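Local structure of ricin B lectin (Clostridium thermocellum, 3VSF) at residues L239-Y247 with L328-L336; T284-I293 with Y303-A311. The protein probably hydrolyses beta-1,3-galactan as an exo-acting glycoside hydrolase of family 43, and carries a ricin-type beta-trefoil domain with a galactose-binding site. One frame throughout, in Å; residues are numbered along the deposited sequence.

In the fold
The catalytic part of the chain is a five-bladed beta-propeller of four-stranded antiparallel blades, followed by the beta-trefoil. Running from the N terminus, the chain first reaches 239-247, the hairpin between strands 237-241 and 246-251 in the fourth blade. It then builds 284-293 and 303-311, the inner hairpin of the fifth blade, whose pairing is contact 2. Only afterwards does 328-336 come back against 239-247, so contact 1 closes a loop of 80 residues with contact 2 nested inside. Contact 1 ties two neighbouring blades together; contact 2 holds one blade internally. Tyr-303 joins them, its backbone O taking Leu-328 N and its OH probably hydrogen-bonded to Lys-241 O.

Contact 1 (L239-Y247 with L328-L336); sequences LIKRNGYYY and LNFISDTTL
Tyr-247 OH donates a 2.7 Å hydrogen bond to Asp-333 O, reaching it in the carbonyl plane on a lone pair at a C=O...O angle of 123°. It links two blades of the beta-propeller: 239-247 is the hairpin at the start of the fourth blade, and 328-336 the turn at the outer side of the fifth, where Ile-331 and Ser-332 face Thr-335 in a classic beta bulge. The bond holds the edge of the Tyr-247 ring to the turn while Phe-330 comes in edge-on over its face, CE1 above the ring centre, in a T-shaped pair with centroids 5.1 Å apart. Leu-336 CD1 meets the same tyrosine obliquely, 3.7 Å from CE1.

Phe-330 has a second neighbour on its own face. Arg-242, with CG anti to the backbone N (chi1 -161°), lays CD over the middle of that ring, 3.4 Å from the centroid, and its guanidinium runs on nearly parallel to the ring. NE stays 4.4 Å from Asp-333 OD1, too far for a salt bridge, though the opposite charges probably attract. Deeper in, Ile-240 CD1 and Leu-328 CD2 meet tip to tip at 3.9 Å. At the outer end the carboxylate arm of Asp-333 crosses Tyr-245, placing CB over the ring face, 4.1 Å from its centroid and offset toward the rim.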
loop_
_atom_site.group_PDB
_atom_site.type_symbol
_atom_site.label_atom_id
_atom_site.label_comp_id
_atom_site.label_asym_id
_atom_site.label_seq_id
_atom_site.Cartn_x
_atom_site.Cartn_y
_atom_site.Cartn_z
ATOM N N LEU A 239 10.923 -5.009 2.260
ATOM C CA LEU A 239 11.648 -5.885 1.349
ATOM C C LEU A 239 10.831 -7.119 0.981
ATOM O O LEU A 239 10.415 -7.881 1.853
ATOM C CB LEU A 239 12.988 -6.300 1.958
ATOM C CG LEU A 239 13.918 -7.105 1.048
ATOM C CD1 LEU A 239 14.139 -6.374 -0.267
ATOM C CD2 LEU A 239 15.241 -7.382 1.742
ATOM N N ILE A 240 10.604 -7.307 -0.317
ATOM C CA ILE A 240 9.842 -8.449 -0.810
ATOM C C ILE A 240 10.470 -9.037 -2.072
ATOM O O ILE A 240 11.386 -8.455 -2.650
ATOM C CB ILE A 240 8.379 -8.071 -1.111
ATOM C CG1 ILE A 240 8.314 -7.039 -2.239
ATOM C CG2 ILE A 240 7.690 -7.544 0.139
ATOM C CD1 ILE A 240 6.907 -6.600 -2.584
ATOM N N LYS A 241 9.964 -10.192 -2.492
ATOM C CA LYS A 241 10.458 -10.865 -3.688
ATOM C C LYS A 241 9.297 -11.517 -4.431
ATOM O O LYS A 241 8.337 -11.976 -3.812
ATOM C CB LYS A 241 11.504 -11.917 -3.310
ATOM C CG LYS A 241 12.158 -12.612 -4.493
ATOM C CD LYS A 241 13.203 -13.614 -4.026
ATOM C CE LYS A 241 13.946 -14.236 -5.198
ATOM N NZ LYS A 241 15.010 -15.176 -4.744
ATOM N N ARG A 242 9.380 -11.555 -5.758
ATOM C CA ARG A 242 8.307 -12.134 -6.560
ATOM C C ARG A 242 8.804 -13.240 -7.490
ATOM O O ARG A 242 8.624 -14.424 -7.205
ATOM C CB ARG A 242 7.584 -11.048 -7.361
ATOM C CG ARG A 242 6.202 -11.459 -7.844
ATOM C CD ARG A 242 5.535 -10.350 -8.643
ATOM N NE ARG A 242 5.292 -10.749 -10.026
ATOM C CZ ARG A 242 4.175 -11.332 -10.450
ATOM N NH1 ARG A 242 3.190 -11.582 -9.598
ATOM N NH2 ARG A 242 4.041 -11.662 -11.728
ATOM N N ASN A 243 9.425 -12.851 -8.599
ATOM C CA ASN A 243 9.913 -13.818 -9.578
ATOM C C ASN A 243 11.397 -13.644 -9.862
ATOM O O ASN A 243 11.785 -13.260 -10.965
ATOM C CB ASN A 243 9.125 -13.701 -10.882
ATOM C CG ASN A 243 7.628 -13.738 -10.662
ATOM O OD1 ASN A 243 7.145 -14.355 -9.713
ATOM N ND2 ASN A 243 6.884 -13.072 -11.538
ATOM N N GLY A 244 12.227 -13.931 -8.866
ATOM C CA GLY A 244 13.655 -13.707 -8.987
ATOM C C GLY A 244 13.946 -12.221 -8.968
ATOM O O GLY A 244 15.059 -11.786 -9.264
ATOM N N TYR A 245 12.928 -11.440 -8.617
ATOM C CA TYR A 245 13.055 -9.992 -8.526
ATOM C C TYR A 245 12.795 -9.506 -7.105
ATOM O O TYR A 245 11.744 -9.783 -6.528
ATOM C CB TYR A 245 12.084 -9.306 -9.490
ATOM C CG TYR A 245 12.577 -9.220 -10.916
ATOM C CD1 TYR A 245 13.326 -8.133 -11.346
ATOM C CD2 TYR A 245 12.288 -10.220 -11.836
ATOM C CE1 TYR A 245 13.779 -8.046 -12.649
ATOM C CE2 TYR A 245 12.737 -10.142 -13.142
ATOM C CZ TYR A 245 13.481 -9.053 -13.542
ATOM O OH TYR A 245 13.931 -8.968 -14.840
ATOM N N TYR A 246 13.759 -8.782 -6.546
ATOM C CA TYR A 246 13.594 -8.184 -5.230
ATOM C C TYR A 246 13.015 -6.782 -5.372
ATOM O O TYR A 246 13.378 -6.042 -6.287
ATOM C CB TYR A 246 14.930 -8.130 -4.485
ATOM C CG TYR A 246 15.570 -9.484 -4.262
ATOM C CD1 TYR A 246 16.605 -9.927 -5.076
ATOM C CD2 TYR A 246 15.141 -10.316 -3.238
ATOM C CE1 TYR A 246 17.194 -11.161 -4.876
ATOM C CE2 TYR A 246 15.724 -11.553 -3.029
ATOM C CZ TYR A 246 16.750 -11.970 -3.851
ATOM O OH TYR A 246 17.333 -13.201 -3.648
ATOM N N TYR A 247 12.110 -6.420 -4.469
ATOM C CA TYR A 247 11.469 -5.111 -4.518
ATOM C C TYR A 247 11.566 -4.399 -3.174
ATOM O O TYR A 247 11.275 -4.982 -2.130
ATOM C CB TYR A 247 10.006 -5.248 -4.941
ATOM C CG TYR A 247 9.821 -5.949 -6.267
ATOM C CD1 TYR A 247 9.809 -5.236 -7.458
ATOM C CD2 TYR A 247 9.663 -7.327 -6.328
ATOM C CE1 TYR A 247 9.642 -5.875 -8.672
ATOM C CE2 TYR A 247 9.494 -7.975 -7.536
ATOM C CZ TYR A 247 9.486 -7.245 -8.704
ATOM O OH TYR A 247 9.318 -7.888 -9.909
ATOM N N LEU A 328 -1.115 -4.591 -3.820
ATOM C CA LEU A 328 0.050 -4.197 -4.601
ATOM C C LEU A 328 0.071 -4.979 -5.909
ATOM O O LEU A 328 0.366 -6.174 -5.923
ATOM C CB LEU A 328 1.339 -4.445 -3.816
ATOM C CG LEU A 328 2.642 -4.068 -4.524
ATOM C CD1 LEU A 328 2.675 -2.579 -4.832
ATOM C CD2 LEU A 328 3.848 -4.472 -3.690
ATOM N N ASN A 329 -0.244 -4.301 -7.008
ATOM C CA ASN A 329 -0.356 -4.956 -8.305
ATOM C C ASN A 329 0.919 -4.865 -9.139
ATOM O O ASN A 329 1.617 -3.853 -9.117
ATOM C CB ASN A 329 -1.542 -4.386 -9.086
ATOM C CG ASN A 329 -2.862 -4.576 -8.360
ATOM O OD1 ASN A 329 -3.087 -5.599 -7.713
ATOM N ND2 ASN A 329 -3.741 -3.585 -8.461
ATOM N N PHE A 330 1.213 -5.934 -9.872
ATOM C CA PHE A 330 2.396 -5.983 -10.722
ATOM C C PHE A 330 2.028 -5.972 -12.204
ATOM O O PHE A 330 1.738 -7.018 -12.784
ATOM C CB PHE A 330 3.227 -7.231 -10.410
ATOM C CG PHE A 330 3.930 -7.181 -9.082
ATOM C CD1 PHE A 330 5.273 -6.843 -9.006
ATOM C CD2 PHE A 330 3.252 -7.476 -7.910
ATOM C CE1 PHE A 330 5.924 -6.799 -7.787
ATOM C CE2 PHE A 330 3.899 -7.433 -6.689
ATOM C CZ PHE A 330 5.237 -7.094 -6.627
ATOM N N ILE A 331 2.034 -4.788 -12.812
ATOM C CA ILE A 331 1.825 -4.671 -14.250
ATOM C C ILE A 331 2.887 -5.481 -14.979
ATOM O O ILE A 331 2.585 -6.254 -15.889
ATOM C CB ILE A 331 1.906 -3.207 -14.727
ATOM C CG1 ILE A 331 0.574 -2.490 -14.504
ATOM C CG2 ILE A 331 2.274 -3.149 -16.200
ATOM C CD1 ILE A 331 0.181 -2.361 -13.058
ATOM N N SER A 332 4.134 -5.295 -14.563
ATOM C CA SER A 332 5.261 -6.022 -15.128
ATOM C C SER A 332 6.276 -6.305 -14.027
ATOM O O SER A 332 6.121 -5.838 -12.899
ATOM C CB SER A 332 5.913 -5.206 -16.246
ATOM O OG SER A 332 7.029 -5.886 -16.794
ATOM N N ASP A 333 7.311 -7.071 -14.353
ATOM C CA ASP A 333 8.368 -7.360 -13.392
ATOM C C ASP A 333 9.057 -6.076 -12.941
ATOM O O ASP A 333 9.644 -6.023 -11.861
ATOM C CB ASP A 333 9.395 -8.325 -13.987
ATOM C CG ASP A 333 8.827 -9.711 -14.221
ATOM O OD1 ASP A 333 7.835 -10.070 -13.553
ATOM O OD2 ASP A 333 9.376 -10.443 -15.072
ATOM N N THR A 334 8.976 -5.042 -13.771
ATOM C CA THR A 334 9.635 -3.774 -13.478
ATOM C C THR A 334 8.633 -2.654 -13.208
ATOM O O THR A 334 9.016 -1.553 -12.813
ATOM C CB THR A 334 10.562 -3.343 -14.628
ATOM O OG1 THR A 334 9.787 -3.121 -15.814
ATOM C CG2 THR A 334 11.605 -4.417 -14.903
ATOM N N THR A 335 7.353 -2.938 -13.421
ATOM C CA THR A 335 6.314 -1.928 -13.241
ATOM C C THR A 335 5.314 -2.326 -12.161
ATOM O O THR A 335 4.608 -3.326 -12.293
ATOM C CB THR A 335 5.560 -1.658 -14.557
ATOM O OG1 THR A 335 6.492 -1.277 -15.576
ATOM C CG2 THR A 335 4.541 -0.545 -14.365
ATOM N N LEU A 336 5.258 -1.535 -11.094
ATOM C CA LEU A 336 4.352 -1.807 -9.984
ATOM C C LEU A 336 3.265 -0.744 -9.869
ATOM O O LEU A 336 3.455 0.400 -10.279
ATOM C CB LEU A 336 5.123 -1.915 -8.664
ATOM C CG LEU A 336 5.846 -3.234 -8.371
ATOM C CD1 LEU A 336 6.877 -3.553 -9.440
ATOM C CD2 LEU A 336 6.497 -3.187 -6.995
#

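Contact 2 (T284-I293 with Y303-A311); sequences TYRSQPTFII and YLYMGDRWA
Gln-288 and Asp-308 open the backbone pairing, each giving its N to the other's O in an antiparallel hydrogen-bonded pair. Pro-289 and Gly-307 follow as a non-hydrogen-bonded pair. Then the register slips by one: Thr-290 and Phe-291 both face Met-306, whose O accepts Thr-290 N at 2.9 Å and whose N donates to Phe-291 O. Ile-293 and Leu-304 restore the regular two-bond pattern.

Side-chain hydrogen bonds gather where the pairing begins, around the loop 284-287. Arg-309, its CG anti to the backbone N (chi1 -179°), reaches back along the turn and clasps two successive carbonyls, NE to Arg-286 O at 2.9 Å and NH2 to Tyr-285 O at 3.0 Å. Tyr-305 OH donates to Ser-287 OG (3.0 Å), and Ser-287 OG in turn donates to Thr-284 O. Trp-310 NE1 binds Gln-288 OE1 at 2.9 Å; the amide and indole planes are 79° apart, and Gln-288 NE2 is held by Ser-251 OG.

The apolar contacts lie on both faces. Pro-289 CB sits at the edge of the Tyr-305 ring, 3.7 Å from CE1, on the side that also carries Ile-292. On the other, Ile-293 CD1 touches both Leu-304 CB and Met-306 CE.

Tyr-285 reaches the lectin side: its side chain lies about 4 Å from that of Asn-440, which binds beta-D-galactose in this protein, although no sugar is bound here. The whole is the bulged inner hairpin of a beta-propeller blade, the fold of family 43 glycoside hydrolases.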
loop_
_atom_site.group_PDB
_atom_site.type_symbol
_atom_site.label_atom_id
_atom_site.label_comp_id
_atom_site.label_asym_id
_atom_site.label_seq_id
_atom_site.Cartn_x
_atom_site.Cartn_y
_atom_site.Cartn_z
ATOM N N THR A 284 1.063 8.964 -0.604
ATOM C CA THR A 284 0.795 7.536 -0.468
ATOM C C THR A 284 -0.598 7.320 0.117
ATOM O O THR A 284 -0.810 6.425 0.935
ATOM C CB THR A 284 1.848 6.837 0.415
ATOM O OG1 THR A 284 3.158 7.290 0.054
ATOM C CG2 THR A 284 1.775 5.324 0.241
ATOM N N TYR A 285 -1.540 8.159 -0.302
ATOM C CA TYR A 285 -2.924 8.061 0.145
ATOM C C TYR A 285 -3.035 8.303 1.646
ATOM O O TYR A 285 -3.726 7.571 2.357
ATOM C CB TYR A 285 -3.506 6.697 -0.229
ATOM C CG TYR A 285 -3.271 6.332 -1.678
ATOM C CD1 TYR A 285 -3.338 7.294 -2.675
ATOM C CD2 TYR A 285 -2.962 5.030 -2.044
ATOM C CE1 TYR A 285 -3.117 6.970 -3.999
ATOM C CE2 TYR A 285 -2.740 4.695 -3.367
ATOM C CZ TYR A 285 -2.819 5.669 -4.340
ATOM O OH TYR A 285 -2.597 5.341 -5.657
ATOM N N ARG A 286 -2.348 9.340 2.118
ATOM C CA ARG A 286 -2.331 9.688 3.536
ATOM C C ARG A 286 -1.933 8.509 4.415
ATOM O O ARG A 286 -2.640 8.162 5.362
ATOM C CB ARG A 286 -3.685 10.246 3.981
ATOM C CG ARG A 286 -4.010 11.615 3.410
ATOM C CD ARG A 286 -4.950 12.381 4.327
ATOM N NE ARG A 286 -6.264 11.752 4.431
ATOM C CZ ARG A 286 -7.100 11.936 5.448
ATOM N NH1 ARG A 286 -6.753 12.722 6.459
ATOM N NH2 ARG A 286 -8.279 11.328 5.460
ATOM N N SER A 287 -0.797 7.895 4.101
ATOM C CA SER A 287 -0.292 6.783 4.892
ATOM C C SER A 287 1.208 6.605 4.700
ATOM O O SER A 287 1.811 7.218 3.818
ATOM C CB SER A 287 -1.013 5.486 4.519
ATOM O OG SER A 287 -0.487 4.942 3.321
ATOM N N GLN A 288 1.804 5.764 5.537
ATOM C CA GLN A 288 3.210 5.415 5.404
ATOM C C GLN A 288 3.346 3.898 5.368
ATOM O O GLN A 288 2.804 3.204 6.228
ATOM C CB GLN A 288 4.022 5.993 6.563
ATOM C CG GLN A 288 5.525 5.834 6.409
ATOM C CD GLN A 288 6.296 6.381 7.595
ATOM O OE1 GLN A 288 5.726 6.635 8.656
ATOM N NE2 GLN A 288 7.599 6.567 7.419
ATOM N N PRO A 289 4.064 3.376 4.362
ATOM C CA PRO A 289 4.238 1.928 4.210
ATOM C C PRO A 289 4.852 1.306 5.457
ATOM O O PRO A 289 5.739 1.903 6.067
ATOM C CB PRO A 289 5.208 1.812 3.026
ATOM C CG PRO A 289 5.870 3.150 2.930
ATOM C CD PRO A 289 4.829 4.134 3.359
ATOM N N THR A 290 4.379 0.122 5.833
ATOM C CA THR A 290 4.895 -0.549 7.018
ATOM C C THR A 290 5.313 -1.987 6.724
ATOM O O THR A 290 6.284 -2.483 7.294
ATOM C CB THR A 290 3.877 -0.526 8.180
ATOM O OG1 THR A 290 4.503 -1.001 9.378
ATOM C CG2 THR A 290 2.671 -1.394 7.860
ATOM N N PHE A 291 4.585 -2.652 5.832
ATOM C CA PHE A 291 4.895 -4.038 5.494
ATOM C C PHE A 291 4.106 -4.545 4.288
ATOM O O PHE A 291 2.996 -4.087 4.022
ATOM C CB PHE A 291 4.648 -4.945 6.701
ATOM C CG PHE A 291 5.300 -6.288 6.587
ATOM C CD1 PHE A 291 6.674 -6.415 6.698
ATOM C CD2 PHE A 291 4.542 -7.425 6.372
ATOM C CE1 PHE A 291 7.281 -7.650 6.594
ATOM C CE2 PHE A 291 5.144 -8.661 6.270
ATOM C CZ PHE A 291 6.516 -8.775 6.380
ATOM N N ILE A 292 4.690 -5.498 3.568
ATOM C CA ILE A 292 4.055 -6.077 2.387
ATOM C C ILE A 292 4.226 -7.596 2.357
ATOM O O ILE A 292 5.342 -8.099 2.236
ATOM C CB ILE A 292 4.639 -5.486 1.087
ATOM C CG1 ILE A 292 4.425 -3.972 1.040
ATOM C CG2 ILE A 292 4.013 -6.151 -0.130
ATOM C CD1 ILE A 292 5.052 -3.302 -0.164
ATOM N N ILE A 293 3.116 -8.323 2.465
ATOM C CA ILE A 293 3.153 -9.784 2.422
ATOM C C ILE A 293 2.371 -10.368 1.251
ATOM O O ILE A 293 1.326 -9.844 0.866
ATOM C CB ILE A 293 2.620 -10.422 3.724
ATOM C CG1 ILE A 293 1.703 -9.449 4.468
ATOM C CG2 ILE A 293 3.771 -10.881 4.606
ATOM C CD1 ILE A 293 0.394 -9.183 3.759
ATOM N N TYR A 303 -0.338 -9.624 -3.524
ATOM C CA TYR A 303 0.484 -8.966 -2.516
ATOM C C TYR A 303 -0.275 -7.855 -1.794
ATOM O O TYR A 303 -0.797 -6.937 -2.422
ATOM C CB TYR A 303 1.767 -8.423 -3.148
ATOM C CG TYR A 303 2.720 -9.507 -3.600
ATOM C CD1 TYR A 303 3.886 -9.773 -2.895
ATOM C CD2 TYR A 303 2.445 -10.276 -4.724
ATOM C CE1 TYR A 303 4.757 -10.767 -3.302
ATOM C CE2 TYR A 303 3.310 -11.272 -5.138
ATOM C CZ TYR A 303 4.464 -11.513 -4.423
ATOM O OH TYR A 303 5.327 -12.503 -4.831
ATOM N N LEU A 304 -0.332 -7.951 -0.469
ATOM C CA LEU A 304 -1.050 -6.975 0.344
ATOM C C LEU A 304 -0.127 -5.885 0.878
ATOM O O LEU A 304 0.952 -6.166 1.396
ATOM C CB LEU A 304 -1.762 -7.666 1.508
ATOM C CG LEU A 304 -2.390 -6.745 2.556
ATOM C CD1 LEU A 304 -3.429 -5.832 1.923
ATOM C CD2 LEU A 304 -3.005 -7.554 3.687
ATOM N N TYR A 305 -0.566 -4.638 0.749
ATOM C CA TYR A 305 0.178 -3.499 1.266
ATOM C C TYR A 305 -0.419 -3.016 2.582
ATOM O O TYR A 305 -1.633 -2.839 2.696
ATOM C CB TYR A 305 0.183 -2.356 0.248
ATOM C CG TYR A 305 0.500 -1.003 0.846
ATOM C CD1 TYR A 305 1.802 -0.522 0.878
ATOM C CD2 TYR A 305 -0.505 -0.206 1.379
ATOM C CE1 TYR A 305 2.094 0.715 1.423
ATOM C CE2 TYR A 305 -0.222 1.030 1.928
ATOM C CZ TYR A 305 1.079 1.485 1.948
ATOM O OH TYR A 305 1.362 2.715 2.493
ATOM N N MET A 306 0.440 -2.802 3.573
ATOM C CA MET A 306 0.005 -2.276 4.859
ATOM C C MET A 306 0.626 -0.914 5.111
ATOM O O MET A 306 1.807 -0.700 4.839
ATOM C CB MET A 306 0.390 -3.227 5.988
ATOM C CG MET A 306 -0.148 -4.626 5.821
ATOM S SD MET A 306 0.366 -5.708 7.161
ATOM C CE MET A 306 -0.226 -7.270 6.531
ATOM N N GLY A 307 -0.173 0.005 5.637
ATOM C CA GLY A 307 0.307 1.340 5.930
ATOM C C GLY A 307 -0.256 1.877 7.228
ATOM O O GLY A 307 -1.137 1.268 7.837
ATOM N N ASP A 308 0.259 3.023 7.654
ATOM C CA ASP A 308 -0.226 3.673 8.862
ATOM C C ASP A 308 -0.601 5.122 8.587
ATOM O O ASP A 308 0.203 5.897 8.069
ATOM C CB ASP A 308 0.824 3.609 9.976
ATOM C CG ASP A 308 0.908 2.238 10.621
ATOM O OD1 ASP A 308 0.073 1.946 11.504
ATOM O OD2 ASP A 308 1.810 1.457 10.252
ATOM N N ARG A 309 -1.834 5.481 8.925
ATOM C CA ARG A 309 -2.255 6.871 8.873
ATOM C C ARG A 309 -2.024 7.492 10.243
ATOM O O ARG A 309 -2.944 7.599 11.055
ATOM C CB ARG A 309 -3.725 6.981 8.464
ATOM C CG ARG A 309 -4.234 8.411 8.360
ATOM C CD ARG A 309 -5.555 8.471 7.616
ATOM N NE ARG A 309 -5.411 8.034 6.230
ATOM C CZ ARG A 309 -6.407 7.993 5.351
ATOM N NH1 ARG A 309 -7.628 8.363 5.712
ATOM N NH2 ARG A 309 -6.180 7.580 4.112
ATOM N N TRP A 310 -0.780 7.885 10.495
ATOM C CA TRP A 310 -0.380 8.400 11.798
ATOM C C TRP A 310 -1.229 9.589 12.238
ATOM O O TRP A 310 -1.315 10.599 11.540
ATOM C CB TRP A 310 1.101 8.780 11.791
ATOM C CG TRP A 310 2.008 7.630 11.472
ATOM C CD1 TRP A 310 2.730 7.448 10.329
ATOM C CD2 TRP A 310 2.280 6.497 12.305
ATOM N NE1 TRP A 310 3.440 6.273 10.400
ATOM C CE2 TRP A 310 3.180 5.670 11.603
ATOM C CE3 TRP A 310 1.852 6.102 13.576
ATOM C CZ2 TRP A 310 3.659 4.472 12.130
ATOM C CZ3 TRP A 310 2.329 4.912 14.097
ATOM C CH2 TRP A 310 3.224 4.112 13.375
ATOM N N ALA A 311 -1.851 9.457 13.405
ATOM C CA ALA A 311 -2.694 10.511 13.953
ATOM C C ALA A 311 -1.884 11.769 14.246
ATOM O O ALA A 311 -2.445 12.848 14.441
ATOM C CB ALA A 311 -3.399 10.026 15.211
#